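Local coordinates for isoaspartyl dipeptidase (Fervidobacterium islandicum, PDB 7CDH), which probably hydrolyses isoaspartyl (beta-aspartyl) dipeptides as a two-zinc metallopeptidase of the amidohydrolase superfamily, at residues His224-Arg229 against Ile245-Leu250; Val280-Asp285 against Ser308-Thr313. One frame throughout, in Å; residues are numbered along the deposited sequence.

In the fold
The two contacts follow one another along the chain and belong to the closing part of the amidohydrolase TIM barrel, their centres about 10 Å apart. Interaction 1 sets the loop after strand 220-223 against strand 245-248; interaction 2 sets the next strand, 280-283, against helix 309-318. The strands 245-248 and 280-283 are parallel neighbours, joined also through side chains: Asp-246 OD1 accepts a probable hydrogen bond from Thr-281 OG1 at 2.8 Å. Each contact contributes a metal ligand, His-224 to one zinc and Asp-285 to the other. The two zinc ions lie 3.2 Å apart and share Glu-156, so both contacts lead into a single binuclear centre.

Interaction 1: residues His224-Arg229 against Ile245-Leu250; sequences HMSRSR and IDLTAL. With ZN (zinc ion), chain K.
The His-224 ring meets Thr-248 at its edge: ND1 donates to Thr-248 OG1 over 2.8 Å, with a bent N-H...O angle of 139° and the hydroxyl tilted 19° from the ring plane. The second ring nitrogen, NE2, binds zinc at 2.3 Å. With both nitrogens engaged, the imidazole has little freedom to rotate, and Thr-248 acts as a second-shell residue that orients a metal ligand. Met-225 packs instead on the start of the strand. Its CG stands anti to the carbonyl carbon (chi1 -71°), which brings it to 4.1 Å from Ile-245 CB, and the side chains of Met-225 and Ile-245 cross at about a right angle; a flexible thioether suits this buried site, where Leu-231 and Ile-203 also press on it. Leu-247 CD2 packs against the turn, 3.6 Å from Ser-226 N and 3.8 Å from Met-225 CB. Backbone and water complete the join. Met-225 N donates to Asp-246 O (3.2 Å), while a water accepts from Thr-248 N and hydrogen-bonds Ser-226 OG, whose small hydroxyl also pairs with Thr-264. The type I turn from His-224 to Arg-227 is thus seated on the neighbouring strand, as at the metal-binding C-terminal ends of barrel strands in the amidohydrolase fold.

Interaction 2: residues Val280-Asp285 against Ser308-Thr313; sequences VTISSD and SAVWYT. With ZN (zinc ion), chain L.
No hydrogen bond crosses between Ile-282 and Ser-284 on one side and Ala-309, Val-310 and Thr-313 on the other, although Asp-285, which follows Ser-284, binds a zinc ion. This is a strand-to-helix layer of the TIM barrel: the last barrel strand, 280-283, faces helix 309-318, which follows it in sequence. Ile-282 reaches the helix with CD1. Its CG1 stands between the backbone N and carbonyl carbon (chi1 62°), and the extended chain carries CD1 outward to meet Thr-313 CG2 tip to tip at 3.9 Å, with Val-310 O equally near. A long branched chain suits this interlayer, where Ile-268 of helix 264-273 also touches it. Nearer the metal smaller groups meet: Val-310 CG2 lies 4.1 Å from Ser-284 N, and Ala-309 CB is 4.3 Å from Ser-284 CB. Ser-284 OG turns to another partner, Asp-59. Beyond it Asp-285 OD1 reaches zinc at 2.4 Å, joining His-61, His-63 and Glu-156. Thr-313 turns CG2 to the strand, while its OG1 is also in a weak hydrogen bond with Leu-250 N and donates to Ala-309 O over 2.8 Å, an oxygen that accepts from Thr-313 N as well.

Interaction 1: residues His224-Arg229 against Ile245-Leu250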
ATOM      1  N   HIS A 224     -32.472   2.590 -18.786  1.00 30.76           N
ATOM      2  CA  HIS A 224     -32.491   3.050 -20.201  1.00 36.98           C
ATOM      3  C   HIS A 224     -33.077   1.960 -21.089  1.00 34.08           C
ATOM      4  O   HIS A 224     -32.703   1.860 -22.220  1.00 35.45           O
ATOM      5  CB  HIS A 224     -31.093   3.462 -20.690  1.00 40.51           C
ATOM      6  CG  HIS A 224     -30.454   4.369 -19.706  1.00 44.88           C
ATOM      7  ND1 HIS A 224     -31.116   5.472 -19.218  1.00 44.72           N
ATOM      8  CD2 HIS A 224     -29.286   4.287 -19.045  1.00 43.88           C
ATOM      9  CE1 HIS A 224     -30.383   6.045 -18.296  1.00 41.24           C
ATOM     10  NE2 HIS A 224     -29.260   5.341 -18.179  1.00 49.70           N
ATOM     11  N   MET A 225     -33.969   1.162 -20.553  1.00 38.33           N
ATOM     12  CA  MET A 225     -34.517  -0.018 -21.257  1.00 38.57           C
ATOM     13  C   MET A 225     -35.636   0.370 -22.240  1.00 35.70           C
ATOM     14  O   MET A 225     -36.016  -0.503 -22.974  1.00 37.13           O
ATOM     15  CB  MET A 225     -34.988  -1.031 -20.221  1.00 34.04           C
ATOM     16  CG  MET A 225     -33.792  -1.650 -19.527  1.00 35.91           C
ATOM     17  SD  MET A 225     -32.621  -2.440 -20.663  1.00 34.80           S
ATOM     18  CE  MET A 225     -33.607  -3.823 -21.236  1.00 39.92           C
ATOM     19  N   SER A 226     -36.022   1.646 -22.354  1.00 35.29           N
ATOM     20  CA  SER A 226     -36.866   2.158 -23.468  1.00 39.02           C
ATOM     21  C   SER A 226     -36.023   2.904 -24.507  1.00 39.00           C
ATOM     22  O   SER A 226     -36.588   3.511 -25.366  1.00 41.40           O
ATOM     23  CB  SER A 226     -38.024   3.004 -22.973  1.00 38.70           C
ATOM     24  OG  SER A 226     -37.595   4.173 -22.287  1.00 38.58           O
ATOM     25  N   ARG A 227     -34.702   2.823 -24.460  1.00 45.59           N
ATOM     26  CA  ARG A 227     -33.797   3.540 -25.399  1.00 42.78           C
ATOM     27  C   ARG A 227     -34.175   3.173 -26.846  1.00 42.14           C
ATOM     28  O   ARG A 227     -34.101   4.032 -27.719  1.00 42.60           O
ATOM     29  CB  ARG A 227     -32.363   3.193 -24.993  1.00 48.16           C
ATOM     30  CG  ARG A 227     -31.276   3.585 -25.978  1.00 55.24           C
ATOM     31  CD  ARG A 227     -29.930   2.956 -25.630  1.00 55.51           C
ATOM     32  NE  ARG A 227     -29.456   3.318 -24.307  1.00 53.79           N
ATOM     33  CZ  ARG A 227     -28.981   4.519 -23.977  1.00 52.18           C
ATOM     34  NH1 ARG A 227     -28.586   4.765 -22.734  1.00 51.79           N
ATOM     35  NH2 ARG A 227     -28.932   5.481 -24.879  1.00 44.36           N
ATOM     36  N   SER A 228     -34.585   1.937 -27.102  1.00 42.82           N
ATOM     37  CA  SER A 228     -35.044   1.471 -28.436  1.00 41.83           C
ATOM     38  C   SER A 228     -36.101   0.373 -28.276  1.00 45.74           C
ATOM     39  O   SER A 228     -36.097  -0.317 -27.213  1.00 44.16           O
ATOM     40  CB  SER A 228     -33.884   0.986 -29.253  1.00 39.55           C
ATOM     41  OG  SER A 228     -33.546  -0.351 -28.924  1.00 42.53           O
ATOM     42  N   ARG A 229     -36.971   0.204 -29.280  1.00 50.01           N
ATOM     43  CA  ARG A 229     -37.946  -0.925 -29.295  1.00 51.15           C
ATOM     44  C   ARG A 229     -37.155  -2.232 -29.140  1.00 42.27           C
ATOM     45  O   ARG A 229     -37.597  -3.080 -28.387  1.00 39.77           O
ATOM     46  CB  ARG A 229     -38.860  -0.961 -30.535  1.00 52.17           C
ATOM     47  CG  ARG A 229     -39.919  -2.059 -30.439  1.00 63.83           C
ATOM     48  CD  ARG A 229     -41.091  -2.090 -31.416  1.00 71.29           C
ATOM     49  NE  ARG A 229     -42.104  -1.069 -31.154  1.00 79.79           N
ATOM     50  CZ  ARG A 229     -42.170   0.129 -31.759  1.00 82.94           C
ATOM     51  NH1 ARG A 229     -41.281   0.483 -32.675  1.00 76.30           N
ATOM     52  NH2 ARG A 229     -43.130   0.982 -31.443  1.00 85.23           N
ATOM     53  N   ILE A 245     -37.095  -4.054 -14.904  1.00 29.61           N
ATOM     54  CA  ILE A 245     -36.364  -3.132 -15.802  1.00 33.17           C
ATOM     55  C   ILE A 245     -36.792  -1.712 -15.425  1.00 33.47           C
ATOM     56  O   ILE A 245     -37.885  -1.569 -14.879  1.00 34.09           O
ATOM     57  CB  ILE A 245     -36.626  -3.482 -17.282  1.00 34.10           C
ATOM     58  CG1 ILE A 245     -38.069  -3.197 -17.713  1.00 38.22           C
ATOM     59  CG2 ILE A 245     -36.256  -4.931 -17.523  1.00 36.48           C
ATOM     60  CD1 ILE A 245     -38.362  -3.474 -19.171  1.00 35.49           C
ATOM     61  N   ASP A 246     -35.925  -0.727 -15.697  1.00 33.94           N
ATOM     62  CA  ASP A 246     -36.142   0.718 -15.453  1.00 32.30           C
ATOM     63  C   ASP A 246     -36.124   1.413 -16.802  1.00 30.03           C
ATOM     64  O   ASP A 246     -35.316   1.059 -17.647  1.00 30.73           O
ATOM     65  CB  ASP A 246     -35.107   1.326 -14.504  1.00 36.93           C
ATOM     66  CG  ASP A 246     -35.399   2.785 -14.154  1.00 41.09           C
ATOM     67  OD1 ASP A 246     -36.510   3.059 -13.684  1.00 44.65           O
ATOM     68  OD2 ASP A 246     -34.521   3.646 -14.364  1.00 43.20           O
ATOM     69  N   LEU A 247     -37.058   2.321 -16.996  1.00 32.09           N
ATOM     70  CA  LEU A 247     -37.239   3.116 -18.228  1.00 34.76           C
ATOM     71  C   LEU A 247     -36.988   4.568 -17.836  1.00 33.51           C
ATOM     72  O   LEU A 247     -37.461   5.014 -16.753  1.00 31.23           O
ATOM     73  CB  LEU A 247     -38.679   2.942 -18.736  1.00 37.80           C
ATOM     74  CG  LEU A 247     -39.206   1.511 -18.833  1.00 38.83           C
ATOM     75  CD1 LEU A 247     -40.677   1.491 -19.262  1.00 42.50           C
ATOM     76  CD2 LEU A 247     -38.369   0.680 -19.792  1.00 37.29           C
ATOM     77  N   THR A 248     -36.266   5.303 -18.655  1.00 32.06           N
ATOM     78  CA  THR A 248     -36.006   6.716 -18.322  1.00 34.44           C
ATOM     79  C   THR A 248     -37.302   7.471 -18.606  1.00 31.52           C
ATOM     80  O   THR A 248     -37.778   7.455 -19.760  1.00 31.30           O
ATOM     81  CB  THR A 248     -34.783   7.259 -19.062  1.00 38.08           C
ATOM     82  OG1 THR A 248     -33.695   6.380 -18.774  1.00 39.93           O
ATOM     83  CG2 THR A 248     -34.476   8.667 -18.627  1.00 39.30           C
ATOM     84  N   ALA A 249     -37.850   8.090 -17.578  1.00 30.97           N
ATOM     85  CA  ALA A 249     -39.028   8.969 -17.674  1.00 32.87           C
ATOM     86  C   ALA A 249     -38.886   9.928 -18.861  1.00 36.18           C
ATOM     87  O   ALA A 249     -37.772  10.383 -19.166  1.00 38.37           O
ATOM     88  CB  ALA A 249     -39.202   9.727 -16.386  1.00 31.48           C
ATOM     89  N   LEU A 250     -40.016  10.244 -19.488  1.00 43.10           N
ATOM     90  CA  LEU A 250     -40.134  11.344 -20.469  1.00 46.46           C
ATOM     91  C   LEU A 250     -39.859  12.647 -19.718  1.00 42.33           C
ATOM     92  O   LEU A 250     -40.406  12.819 -18.619  1.00 42.58           O
ATOM     93  CB  LEU A 250     -41.535  11.304 -21.082  1.00 51.21           C
ATOM     94  CG  LEU A 250     -41.596  11.569 -22.578  1.00 55.70           C
ATOM     95  CD1 LEU A 250     -40.942  10.429 -23.329  1.00 59.06           C
ATOM     96  CD2 LEU A 250     -43.046  11.765 -23.011  1.00 58.27           C
TER
HETATM   97 ZN    ZN K 410     -27.211   5.989 -17.283  1.00 50.84          ZN
HETATM   98  O   HOH W   1     -35.290   4.399 -21.126  1.00 30.65           O

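Interaction 2: residues Val280-Asp285 against Ser308-Thr313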
ATOM      1  N   VAL A 280     -41.810  -3.169 -14.111  1.00 34.05           N
ATOM      2  CA  VAL A 280     -41.374  -1.935 -14.806  1.00 32.29           C
ATOM      3  C   VAL A 280     -41.278  -0.828 -13.781  1.00 32.01           C
ATOM      4  O   VAL A 280     -42.181  -0.737 -12.958  1.00 32.67           O
ATOM      5  CB  VAL A 280     -42.336  -1.575 -15.943  1.00 32.73           C
ATOM      6  CG1 VAL A 280     -42.129  -0.133 -16.377  1.00 35.44           C
ATOM      7  CG2 VAL A 280     -42.124  -2.519 -17.102  1.00 32.70           C
ATOM      8  N   THR A 281     -40.158  -0.102 -13.775  1.00 33.42           N
ATOM      9  CA  THR A 281     -40.023   1.147 -12.987  1.00 31.88           C
ATOM     10  C   THR A 281     -39.732   2.254 -13.990  1.00 28.02           C
ATOM     11  O   THR A 281     -39.348   1.935 -15.100  1.00 24.86           O
ATOM     12  CB  THR A 281     -38.985   1.038 -11.858  1.00 31.34           C
ATOM     13  OG1 THR A 281     -37.716   0.898 -12.483  1.00 34.29           O
ATOM     14  CG2 THR A 281     -39.217  -0.117 -10.907  1.00 31.60           C
ATOM     15  N   ILE A 282     -39.961   3.492 -13.601  1.00 28.88           N
ATOM     16  CA  ILE A 282     -39.372   4.663 -14.292  1.00 32.14           C
ATOM     17  C   ILE A 282     -38.485   5.468 -13.325  1.00 34.62           C
ATOM     18  O   ILE A 282     -38.670   5.406 -12.062  1.00 29.11           O
ATOM     19  CB  ILE A 282     -40.483   5.520 -14.919  1.00 33.57           C
ATOM     20  CG1 ILE A 282     -41.434   6.086 -13.867  1.00 31.12           C
ATOM     21  CG2 ILE A 282     -41.204   4.717 -15.991  1.00 34.95           C
ATOM     22  CD1 ILE A 282     -42.305   7.209 -14.388  1.00 31.70           C
ATOM     23  N   SER A 283     -37.563   6.232 -13.913  1.00 35.55           N
ATOM     24  CA  SER A 283     -36.625   7.116 -13.176  1.00 34.39           C
ATOM     25  C   SER A 283     -36.343   8.385 -13.991  1.00 30.61           C
ATOM     26  O   SER A 283     -36.359   8.331 -15.243  1.00 27.76           O
ATOM     27  CB  SER A 283     -35.368   6.353 -12.845  1.00 35.02           C
ATOM     28  OG  SER A 283     -34.636   6.033 -14.022  1.00 35.67           O
ATOM     29  N   SER A 284     -36.076   9.499 -13.319  1.00 30.11           N
ATOM     30  CA  SER A 284     -35.826  10.800 -13.997  1.00 30.64           C
ATOM     31  C   SER A 284     -34.473  10.766 -14.672  1.00 32.72           C
ATOM     32  O   SER A 284     -34.334  11.381 -15.769  1.00 39.98           O
ATOM     33  CB  SER A 284     -35.877  11.939 -13.051  1.00 33.06           C
ATOM     34  OG  SER A 284     -35.073  11.679 -11.910  1.00 33.33           O
ATOM     35  N   ASP A 285     -33.512  10.096 -14.035  1.00 33.02           N
ATOM     36  CA  ASP A 285     -32.075  10.337 -14.310  1.00 35.47           C
ATOM     37  C   ASP A 285     -31.789  11.820 -14.021  1.00 34.72           C
ATOM     38  O   ASP A 285     -31.147  12.493 -14.844  1.00 33.23           O
ATOM     39  CB  ASP A 285     -31.747   9.965 -15.754  1.00 38.74           C
ATOM     40  CG  ASP A 285     -30.300   9.571 -15.922  1.00 40.19           C
ATOM     41  OD1 ASP A 285     -29.646   9.470 -14.894  1.00 47.42           O
ATOM     42  OD2 ASP A 285     -29.858   9.312 -17.067  1.00 44.53           O
ATOM     43  N   SER A 308     -38.924  16.206 -12.027  1.00 39.05           N
ATOM     44  CA  SER A 308     -40.281  16.533 -12.545  1.00 37.37           C
ATOM     45  C   SER A 308     -40.706  15.506 -13.617  1.00 37.90           C
ATOM     46  O   SER A 308     -41.934  15.264 -13.781  1.00 35.35           O
ATOM     47  CB  SER A 308     -40.365  17.962 -13.048  1.00 33.97           C
ATOM     48  OG  SER A 308     -39.789  18.092 -14.342  1.00 33.23           O
ATOM     49  N   ALA A 309     -39.753  14.853 -14.275  1.00 32.09           N
ATOM     50  CA  ALA A 309     -40.082  13.852 -15.303  1.00 34.36           C
ATOM     51  C   ALA A 309     -40.990  12.741 -14.743  1.00 35.38           C
ATOM     52  O   ALA A 309     -41.679  12.104 -15.547  1.00 36.41           O
ATOM     53  CB  ALA A 309     -38.828  13.270 -15.880  1.00 34.51           C
ATOM     54  N   VAL A 310     -41.001  12.476 -13.444  1.00 34.89           N
ATOM     55  CA  VAL A 310     -41.666  11.248 -12.947  1.00 38.52           C
ATOM     56  C   VAL A 310     -43.189  11.462 -13.002  1.00 43.27           C
ATOM     57  O   VAL A 310     -43.915  10.615 -13.579  1.00 39.52           O
ATOM     58  CB  VAL A 310     -41.171  10.851 -11.551  1.00 39.41           C
ATOM     59  CG1 VAL A 310     -42.136   9.881 -10.889  1.00 40.03           C
ATOM     60  CG2 VAL A 310     -39.776  10.234 -11.627  1.00 40.79           C
ATOM     61  N   TRP A 311     -43.664  12.555 -12.429  1.00 40.75           N
ATOM     62  CA  TRP A 311     -45.108  12.849 -12.371  1.00 39.87           C
ATOM     63  C   TRP A 311     -45.583  13.234 -13.776  1.00 42.62           C
ATOM     64  O   TRP A 311     -46.704  12.853 -14.183  1.00 41.88           O
ATOM     65  CB  TRP A 311     -45.384  13.917 -11.321  1.00 40.65           C
ATOM     66  CG  TRP A 311     -46.834  14.220 -11.156  1.00 45.96           C
ATOM     67  CD1 TRP A 311     -47.431  15.423 -11.365  1.00 45.45           C
ATOM     68  CD2 TRP A 311     -47.874  13.299 -10.793  1.00 43.35           C
ATOM     69  NE1 TRP A 311     -48.761  15.329 -11.115  1.00 49.34           N
ATOM     70  CE2 TRP A 311     -49.067  14.043 -10.754  1.00 49.20           C
ATOM     71  CE3 TRP A 311     -47.911  11.943 -10.455  1.00 42.84           C
ATOM     72  CZ2 TRP A 311     -50.294  13.469 -10.413  1.00 47.51           C
ATOM     73  CZ3 TRP A 311     -49.120  11.370 -10.137  1.00 46.77           C
ATOM     74  CH2 TRP A 311     -50.296  12.123 -10.115  1.00 47.63           C
ATOM     75  N   TYR A 312     -44.729  13.888 -14.539  1.00 40.27           N
ATOM     76  CA  TYR A 312     -45.023  14.213 -15.949  1.00 39.75           C
ATOM     77  C   TYR A 312     -45.344  12.915 -16.701  1.00 39.06           C
ATOM     78  O   TYR A 312     -46.321  12.907 -17.479  1.00 40.09           O
ATOM     79  CB  TYR A 312     -43.853  14.970 -16.571  1.00 35.30           C
ATOM     80  CG  TYR A 312     -44.066  15.383 -18.004  1.00 35.77           C
ATOM     81  CD1 TYR A 312     -44.849  16.472 -18.338  1.00 41.88           C
ATOM     82  CD2 TYR A 312     -43.491  14.674 -19.032  1.00 37.01           C
ATOM     83  CE1 TYR A 312     -45.028  16.858 -19.655  1.00 41.41           C
ATOM     84  CE2 TYR A 312     -43.667  15.031 -20.351  1.00 40.86           C
ATOM     85  CZ  TYR A 312     -44.434  16.132 -20.664  1.00 42.10           C
ATOM     86  OH  TYR A 312     -44.583  16.463 -21.974  1.00 52.68           O
ATOM     87  N   THR A 313     -44.515  11.885 -16.520  1.00 39.89           N
ATOM     88  CA  THR A 313     -44.579  10.610 -17.293  1.00 41.24           C
ATOM     89  C   THR A 313     -45.848   9.863 -16.859  1.00 37.75           C
ATOM     90  O   THR A 313     -46.569   9.431 -17.728  1.00 35.29           O
ATOM     91  CB  THR A 313     -43.275   9.794 -17.216  1.00 38.16           C
ATOM     92  OG1 THR A 313     -42.249  10.559 -17.870  1.00 34.38           O
ATOM     93  CG2 THR A 313     -43.370   8.439 -17.891  1.00 34.83           C
TER
HETATM   94 ZN    ZN L 411     -27.836   7.943 -14.805  1.00 44.23          ZN